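Side-chain contacts in Non-structural protein 3 (Porcine deltacoronavirus, PDB 6LN0), which joins a macro domain, a fold that commonly binds ADP-ribose, to a papain-like protease domain that probably cleaves the viral polyprotein: residues 136-139 with 140-144; 274-277 with 278-282; 392-396 with 397-401. All coordinates share one frame; numbering follows the deposited sequence.

Overall arrangement
Along the chain the three contacts come in series, contact 1 in the macro domain and contacts 2 and 3 in the papain-like protease part. Contact 1 ends helix 131-141, which crosses over between two parallel strands of the six-stranded sheet; contact 2 starts helix 278-287; contact 3 is the hairpin of strands 391-395 and 398-402 at one border of the large mixed sheet. The centre of contact 1 lies about 57 Å from that of contact 2 and 65 Å from that of contact 3, across the centre of the chain. Contacts 2 and 3 have centres about 26 Å apart without touching, and both pack against helices 260-270 and 313-322, so they belong to one protease core.

Contact 1. Residues 136-139 with 140-144; sequences DAFR and KACPS
Lys140 N donates to Asp136 O over 3.0 Å, nearly straight at 165°, in a regular helical bond, whereas two residues on, Cys142 N reaches Phe138 O at 2.7 Å just as Cys142 becomes the first residue to leave helical angles. Between them Ala141 N makes only weak bonds to the carbonyls of Ala137 and Phe138.

Asp136 and Lys140, one turn apart, pair on the outer side of the helix. The lysine chain runs extended beyond CG, passing alongside Asp136 O, and brings NZ to 3.0 Å from Asp136 OD2, on the syn side and somewhat above the carboxylate plane. The carboxylate's other oxygen, OD1, has a long ion pair with NH1 of Arg139 at 3.7 Å, lying at the edge of the guanidinium. One acid thus serves two bases, and long, flexible side chains suit this solvent-facing surface.

Phe138 faces inward, onto Val149 and Leu151 of strand 146-152. Cys142 lies over one face of its ring near the rim: CB sits 4.0 Å above the Phe138 ring plane, and SG, anti to its backbone N (chi1 -166°), comes to 3.9 Å from Phe138 CZ, obliquely. Small Ala137 and Ala141 let helix 99-110 approach closely through Tyr107. Such a helix end leads into the next strand of a beta-alpha-beta crossover, here between strands 117-120 and 146-152 of the macro domain.

Contact 2. Residues 274-277 with 278-282; sequences YQFR and PAIDA
Backbone hydrogen bonding joins Arg277 to the helix that follows it. Arg277 O, at the N-cap residue, accepts Asp281 N at 2.9 Å with a straight 165° angle, and also a weak bond from Ile280 N at 3.0 Å. Pro278 suits the first helical position, where its missing N-H costs no bond within the helix and its ring restrains phi.

The apolar contacts centre on Ile280, whose two branches serve different partners. CG2, anti to the backbone N, lies over one face of the Phe276 ring in a CH-pi contact, 4.0 Å from the centroid and displaced toward the rim; its nearest ring atom is Phe276 CD1, at 3.7 Å. Phe276 CB meanwhile leans on Asp281 CB at 3.8 Å. The ring also stacks with Phe269 and meets Tyr284 edge to face, which suits a flat aromatic.

The other branch meets a charged group through its flat surface. Arg277 has CG between its backbone N and carbonyl carbon (chi1 75°), and from there the chain reaches out extended as far as NE, so the guanidinium crosses Ile280 with CG1 3.5 Å above its plane. Contact with one face leaves the N-H groups directed elsewhere: Arg277 NE bonds Asn323 OD1 and NH1 bonds Glu223 O. Arginine suits this place by joining a greasy face to a polar rim.

Together these features mark a helix N-terminus with proline in its first turn, opening helix 278-287 in the helical part of the papain-like protease.

Contact 3. Residues 392-396 with 397-401; sequences IKFAA and AHCWY
A two-residue beta hairpin with a type I' turn joins strand 391-395 to strand 398-402, the border strand of the protease's large mixed sheet. Lys393 pairs with Trp400 as a hydrogen-bonded antiparallel pair, Lys393 N to Trp400 O at 3.1 Å and Trp400 N to Lys393 O at 2.9 Å. Ala395 and His398 form the next such pair and close the turn; Ala395 N meets His398 O at 2.9 Å, nearly straight, whereas the return bond from His398 N approaches Ala395 O from above the carbonyl plane. Ala396 and Ala397 both take the left-handed helical angles that a type I' turn needs, a region less favourable for any residue with a CB.

Trp400 turns its indole back across the neighbouring strand: with CG between the backbone N and carbonyl carbon (chi1 68°), one face is covered by Lys393 CB, a CH-pi contact 3.8 Å from the centroid of the six-membered ring. The lysine thus spends its aliphatic root on the indole, while NZ leads away to a salt bridge with Glu386.

The other side of the hairpin carries Phe394 and Cys399, a non-hydrogen-bonded pair. Phe394 CD2 rests 3.6 Å from Cys399 CB, and the sulfur SG stands obliquely to the ring, 5.4 Å from its centroid. A slim cysteine leaves room for the phenyl ring, and both residues pack on Pro313.

The two bonds with Ala395 set the place of the His398 backbone, while a ring contact with Tyr411 and a touch on Cys260 place the imidazole. A histidine at the start of a strand, touching a cysteine at the start of helix 260-270, is consistent with the Cys-His pair of papain-like proteases.

Contact 1. Residues 136-139 with 140-144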
loop_
_atom_site.group_PDB
_atom_site.type_symbol
_atom_site.label_atom_id
_atom_site.label_comp_id
_atom_site.label_asym_id
_atom_site.label_seq_id
_atom_site.Cartn_x
_atom_site.Cartn_y
_atom_site.Cartn_z
ATOM N N ASP A 136 27.619 -7.550 -0.603
ATOM C CA ASP A 136 26.614 -7.881 0.401
ATOM C C ASP A 136 27.241 -8.020 1.784
ATOM O O ASP A 136 26.692 -7.517 2.777
ATOM C CB ASP A 136 25.869 -9.165 0.009
ATOM C CG ASP A 136 24.755 -9.529 0.992
ATOM O OD1 ASP A 136 23.869 -8.668 1.255
ATOM O OD2 ASP A 136 24.785 -10.680 1.501
ATOM N N ALA A 137 28.384 -8.717 1.869
ATOM C CA ALA A 137 29.127 -8.757 3.125
ATOM C C ALA A 137 29.373 -7.350 3.644
ATOM O O ALA A 137 29.275 -7.095 4.848
ATOM C CB ALA A 137 30.449 -9.499 2.941
ATOM N N PHE A 138 29.638 -6.412 2.736
ATOM C CA PHE A 138 30.012 -5.068 3.153
ATOM C C PHE A 138 28.833 -4.330 3.775
ATOM O O PHE A 138 28.991 -3.672 4.814
ATOM C CB PHE A 138 30.572 -4.287 1.969
ATOM C CG PHE A 138 30.537 -2.804 2.152
ATOM C CD1 PHE A 138 31.453 -2.174 2.976
ATOM C CD2 PHE A 138 29.602 -2.035 1.485
ATOM C CE1 PHE A 138 31.433 -0.798 3.142
ATOM C CE2 PHE A 138 29.565 -0.666 1.638
ATOM C CZ PHE A 138 30.484 -0.039 2.473
ATOM N N ARG A 139 27.644 -4.416 3.158
ATOM C CA ARG A 139 26.493 -3.750 3.763
ATOM C C ARG A 139 26.106 -4.414 5.082
ATOM O O ARG A 139 25.690 -3.725 6.017
ATOM C CB ARG A 139 25.316 -3.704 2.788
ATOM C CG ARG A 139 25.171 -4.929 1.899
ATOM C CD ARG A 139 24.132 -4.709 0.785
ATOM N NE ARG A 139 23.011 -3.892 1.246
ATOM C CZ ARG A 139 21.907 -4.377 1.802
ATOM N NH1 ARG A 139 21.757 -5.691 1.968
ATOM N NH2 ARG A 139 20.955 -3.536 2.192
ATOM N N LYS A 140 26.296 -5.729 5.202
ATOM C CA LYS A 140 26.073 -6.384 6.490
ATOM C C LYS A 140 27.041 -5.882 7.567
ATOM O O LYS A 140 26.706 -5.902 8.758
ATOM C CB LYS A 140 26.202 -7.905 6.337
ATOM C CG LYS A 140 24.945 -8.612 5.816
ATOM C CD LYS A 140 25.204 -10.105 5.627
ATOM C CE LYS A 140 24.021 -10.807 4.975
ATOM N NZ LYS A 140 24.476 -11.995 4.183
ATOM N N ALA A 141 28.242 -5.436 7.180
ATOM C CA ALA A 141 29.242 -5.025 8.158
ATOM C C ALA A 141 29.319 -3.520 8.347
ATOM O O ALA A 141 29.780 -3.066 9.409
ATOM C CB ALA A 141 30.626 -5.548 7.764
ATOM N N CYS A 142 28.879 -2.746 7.365
ATOM C CA CYS A 142 29.023 -1.305 7.443
ATOM C C CYS A 142 28.205 -0.733 8.589
ATOM O O CYS A 142 26.977 -0.925 8.617
ATOM C CB CYS A 142 28.603 -0.698 6.100
ATOM S SG CYS A 142 29.092 1.013 5.912
ATOM N N PRO A 143 28.827 -0.065 9.564
ATOM C CA PRO A 143 28.068 0.617 10.611
ATOM C C PRO A 143 27.278 1.781 10.040
ATOM O O PRO A 143 27.511 2.237 8.921
ATOM C CB PRO A 143 29.135 1.099 11.590
ATOM C CG PRO A 143 30.291 0.158 11.355
ATOM C CD PRO A 143 30.266 -0.133 9.882
ATOM N N SER A 144 26.336 2.284 10.851
ATOM C CA SER A 144 25.371 3.288 10.404
ATOM C C SER A 144 25.838 4.727 10.603
ATOM O O SER A 144 25.241 5.642 10.025
ATOM C CB SER A 144 24.036 3.087 11.127
ATOM O OG SER A 144 24.227 2.800 12.504
#

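Contact 2. Residues 274-277 with 278-282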
loop_
_atom_site.group_PDB
_atom_site.type_symbol
_atom_site.label_atom_id
_atom_site.label_comp_id
_atom_site.label_asym_id
_atom_site.label_seq_id
_atom_site.Cartn_x
_atom_site.Cartn_y
_atom_site.Cartn_z
ATOM N N TYR A 274 -35.680 8.561 -7.964
ATOM C CA TYR A 274 -34.453 9.277 -7.651
ATOM C C TYR A 274 -33.427 9.097 -8.764
ATOM O O TYR A 274 -33.469 8.127 -9.521
ATOM C CB TYR A 274 -33.871 8.782 -6.328
ATOM C CG TYR A 274 -34.774 8.946 -5.122
ATOM C CD1 TYR A 274 -35.503 10.113 -4.923
ATOM C CD2 TYR A 274 -34.889 7.931 -4.183
ATOM C CE1 TYR A 274 -36.321 10.256 -3.819
ATOM C CE2 TYR A 274 -35.697 8.056 -3.084
ATOM C CZ TYR A 274 -36.416 9.224 -2.894
ATOM O OH TYR A 274 -37.230 9.364 -1.780
ATOM N N GLN A 275 -32.492 10.047 -8.854
ATOM C CA GLN A 275 -31.392 9.977 -9.811
ATOM C C GLN A 275 -30.056 10.116 -9.086
ATOM O O GLN A 275 -29.811 11.122 -8.416
ATOM C CB GLN A 275 -31.513 11.053 -10.898
ATOM C CG GLN A 275 -30.206 11.177 -11.699
ATOM C CD GLN A 275 -30.334 11.986 -12.975
ATOM O OE1 GLN A 275 -31.154 12.902 -13.073
ATOM N NE2 GLN A 275 -29.505 11.656 -13.963
ATOM N N PHE A 276 -29.191 9.119 -9.240
ATOM C CA PHE A 276 -27.876 9.126 -8.609
ATOM C C PHE A 276 -27.031 10.320 -9.059
ATOM O O PHE A 276 -27.102 10.764 -10.204
ATOM C CB PHE A 276 -27.125 7.848 -8.971
ATOM C CG PHE A 276 -27.618 6.627 -8.267
ATOM C CD1 PHE A 276 -27.601 6.553 -6.881
ATOM C CD2 PHE A 276 -28.048 5.518 -9.000
ATOM C CE1 PHE A 276 -28.032 5.407 -6.235
ATOM C CE2 PHE A 276 -28.480 4.367 -8.368
ATOM C CZ PHE A 276 -28.478 4.307 -6.980
ATOM N N ARG A 277 -26.179 10.805 -8.161
ATOM C CA ARG A 277 -25.168 11.779 -8.540
ATOM C C ARG A 277 -24.232 11.200 -9.617
ATOM O O ARG A 277 -24.146 9.984 -9.790
ATOM C CB ARG A 277 -24.382 12.214 -7.303
ATOM C CG ARG A 277 -23.401 11.189 -6.815
ATOM C CD ARG A 277 -22.910 11.584 -5.460
ATOM N NE ARG A 277 -22.229 10.510 -4.763
ATOM C CZ ARG A 277 -20.937 10.237 -4.893
ATOM N NH1 ARG A 277 -20.181 10.956 -5.712
ATOM N NH2 ARG A 277 -20.397 9.248 -4.197
ATOM N N PRO A 278 -23.527 12.065 -10.358
ATOM C CA PRO A 278 -22.822 11.600 -11.573
ATOM C C PRO A 278 -21.909 10.388 -11.397
ATOM O O PRO A 278 -21.998 9.434 -12.175
ATOM C CB PRO A 278 -22.036 12.858 -11.980
ATOM C CG PRO A 278 -22.948 13.974 -11.584
ATOM C CD PRO A 278 -23.546 13.541 -10.278
ATOM N N ALA A 279 -21.026 10.397 -10.403
ATOM C CA ALA A 279 -20.112 9.270 -10.249
ATOM C C ALA A 279 -20.868 7.958 -10.069
ATOM O O ALA A 279 -20.461 6.924 -10.607
ATOM C CB ALA A 279 -19.168 9.506 -9.075
ATOM N N ILE A 280 -21.979 7.979 -9.331
ATOM C CA ILE A 280 -22.653 6.730 -9.001
ATOM C C ILE A 280 -23.604 6.326 -10.126
ATOM O O ILE A 280 -23.767 5.133 -10.395
ATOM C CB ILE A 280 -23.380 6.821 -7.635
ATOM C CG1 ILE A 280 -22.404 7.160 -6.498
ATOM C CG2 ILE A 280 -24.104 5.518 -7.280
ATOM C CD1 ILE A 280 -21.041 6.347 -6.518
ATOM N N ASP A 281 -24.203 7.294 -10.828
ATOM C CA ASP A 281 -25.071 6.951 -11.953
ATOM C C ASP A 281 -24.288 6.226 -13.036
ATOM O O ASP A 281 -24.858 5.419 -13.785
ATOM C CB ASP A 281 -25.741 8.219 -12.507
ATOM C CG ASP A 281 -26.895 7.913 -13.470
ATOM O OD1 ASP A 281 -27.886 7.294 -13.051
ATOM O OD2 ASP A 281 -26.818 8.307 -14.653
ATOM N N ALA A 282 -22.971 6.472 -13.103
ATOM C CA ALA A 282 -22.107 5.752 -14.034
ATOM C C ALA A 282 -22.002 4.273 -13.681
ATOM O O ALA A 282 -21.989 3.421 -14.576
ATOM C CB ALA A 282 -20.710 6.391 -14.072
#

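Contact 3. Residues 392-396 with 397-401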
loop_
_atom_site.group_PDB
_atom_site.type_symbol
_atom_site.label_atom_id
_atom_site.label_comp_id
_atom_site.label_asym_id
_atom_site.label_seq_id
_atom_site.Cartn_x
_atom_site.Cartn_y
_atom_site.Cartn_z
ATOM N N ILE A 392 -39.658 -3.530 1.371
ATOM C CA ILE A 392 -38.689 -4.589 1.595
ATOM C C ILE A 392 -39.134 -5.361 2.827
ATOM O O ILE A 392 -39.483 -4.767 3.852
ATOM C CB ILE A 392 -37.255 -4.039 1.768
ATOM C CG1 ILE A 392 -36.760 -3.420 0.446
ATOM C CG2 ILE A 392 -36.343 -5.138 2.199
ATOM C CD1 ILE A 392 -35.315 -2.866 0.475
ATOM N N LYS A 393 -39.162 -6.676 2.715
ATOM C CA LYS A 393 -39.485 -7.530 3.844
ATOM C C LYS A 393 -38.261 -8.358 4.219
ATOM O O LYS A 393 -37.445 -8.734 3.363
ATOM C CB LYS A 393 -40.688 -8.443 3.542
ATOM C CG LYS A 393 -42.030 -7.718 3.353
ATOM C CD LYS A 393 -43.192 -8.556 3.856
ATOM C CE LYS A 393 -44.338 -8.624 2.839
ATOM N NZ LYS A 393 -45.211 -9.842 3.037
ATOM N N PHE A 394 -38.152 -8.628 5.518
ATOM C CA PHE A 394 -37.018 -9.321 6.112
ATOM C C PHE A 394 -37.568 -10.360 7.077
ATOM O O PHE A 394 -38.364 -10.024 7.960
ATOM C CB PHE A 394 -36.121 -8.319 6.841
ATOM C CG PHE A 394 -34.760 -8.849 7.229
ATOM C CD1 PHE A 394 -34.613 -9.741 8.280
ATOM C CD2 PHE A 394 -33.617 -8.399 6.578
ATOM C CE1 PHE A 394 -33.361 -10.196 8.653
ATOM C CE2 PHE A 394 -32.355 -8.861 6.943
ATOM C CZ PHE A 394 -32.231 -9.757 7.979
ATOM N N ALA A 395 -37.160 -11.615 6.904
ATOM C CA ALA A 395 -37.520 -12.663 7.847
ATOM C C ALA A 395 -36.613 -13.854 7.606
ATOM O O ALA A 395 -36.272 -14.155 6.460
ATOM C CB ALA A 395 -38.988 -13.085 7.703
ATOM N N ALA A 396 -36.223 -14.524 8.689
ATOM C CA ALA A 396 -35.417 -15.740 8.595
ATOM C C ALA A 396 -34.126 -15.504 7.805
ATOM O O ALA A 396 -33.727 -16.330 6.976
ATOM C CB ALA A 396 -36.228 -16.885 7.981
ATOM N N ALA A 397 -33.475 -14.359 8.050
ATOM C CA ALA A 397 -32.206 -13.985 7.420
ATOM C C ALA A 397 -32.290 -13.934 5.901
ATOM O O ALA A 397 -31.270 -14.047 5.217
ATOM C CB ALA A 397 -31.071 -14.919 7.850
ATOM N N HIS A 398 -33.492 -13.788 5.357
ATOM C CA HIS A 398 -33.692 -13.524 3.942
ATOM C C HIS A 398 -34.483 -12.229 3.836
ATOM O O HIS A 398 -35.272 -11.901 4.726
ATOM C CB HIS A 398 -34.429 -14.688 3.248
ATOM C CG HIS A 398 -34.594 -14.521 1.765
ATOM N ND1 HIS A 398 -33.525 -14.423 0.900
ATOM C CD2 HIS A 398 -35.707 -14.458 0.992
ATOM C CE1 HIS A 398 -33.971 -14.297 -0.339
ATOM N NE2 HIS A 398 -35.293 -14.313 -0.311
ATOM N N CYS A 399 -34.243 -11.474 2.770
ATOM C CA CYS A 399 -34.935 -10.212 2.558
ATOM C C CYS A 399 -35.190 -10.057 1.074
ATOM O O CYS A 399 -34.432 -10.579 0.248
ATOM C CB CYS A 399 -34.131 -9.016 3.110
ATOM S SG CYS A 399 -32.596 -8.678 2.307
ATOM N N TRP A 400 -36.263 -9.348 0.734
ATOM C CA TRP A 400 -36.683 -9.387 -0.654
ATOM C C TRP A 400 -37.550 -8.179 -0.928
ATOM O O TRP A 400 -38.225 -7.666 -0.029
ATOM C CB TRP A 400 -37.453 -10.679 -0.974
ATOM C CG TRP A 400 -38.790 -10.767 -0.287
ATOM C CD1 TRP A 400 -39.968 -10.273 -0.750
ATOM C CD2 TRP A 400 -39.082 -11.375 0.986
ATOM N NE1 TRP A 400 -40.982 -10.533 0.147
ATOM C CE2 TRP A 400 -40.465 -11.210 1.218
ATOM C CE3 TRP A 400 -38.316 -12.051 1.941
ATOM C CZ2 TRP A 400 -41.096 -11.693 2.363
ATOM C CZ3 TRP A 400 -38.945 -12.524 3.087
ATOM C CH2 TRP A 400 -40.323 -12.347 3.283
ATOM N N TYR A 401 -37.532 -7.740 -2.181
ATOM C CA TYR A 401 -38.396 -6.651 -2.598
ATOM C C TYR A 401 -39.796 -7.178 -2.892
ATOM O O TYR A 401 -39.969 -8.268 -3.442
ATOM C CB TYR A 401 -37.832 -5.969 -3.837
ATOM C CG TYR A 401 -38.801 -5.006 -4.466
ATOM C CD1 TYR A 401 -39.348 -3.963 -3.727
ATOM C CD2 TYR A 401 -39.174 -5.134 -5.795
ATOM C CE1 TYR A 401 -40.241 -3.077 -4.298
ATOM C CE2 TYR A 401 -40.064 -4.251 -6.375
ATOM C CZ TYR A 401 -40.596 -3.223 -5.622
ATOM O OH TYR A 401 -41.487 -2.341 -6.194
#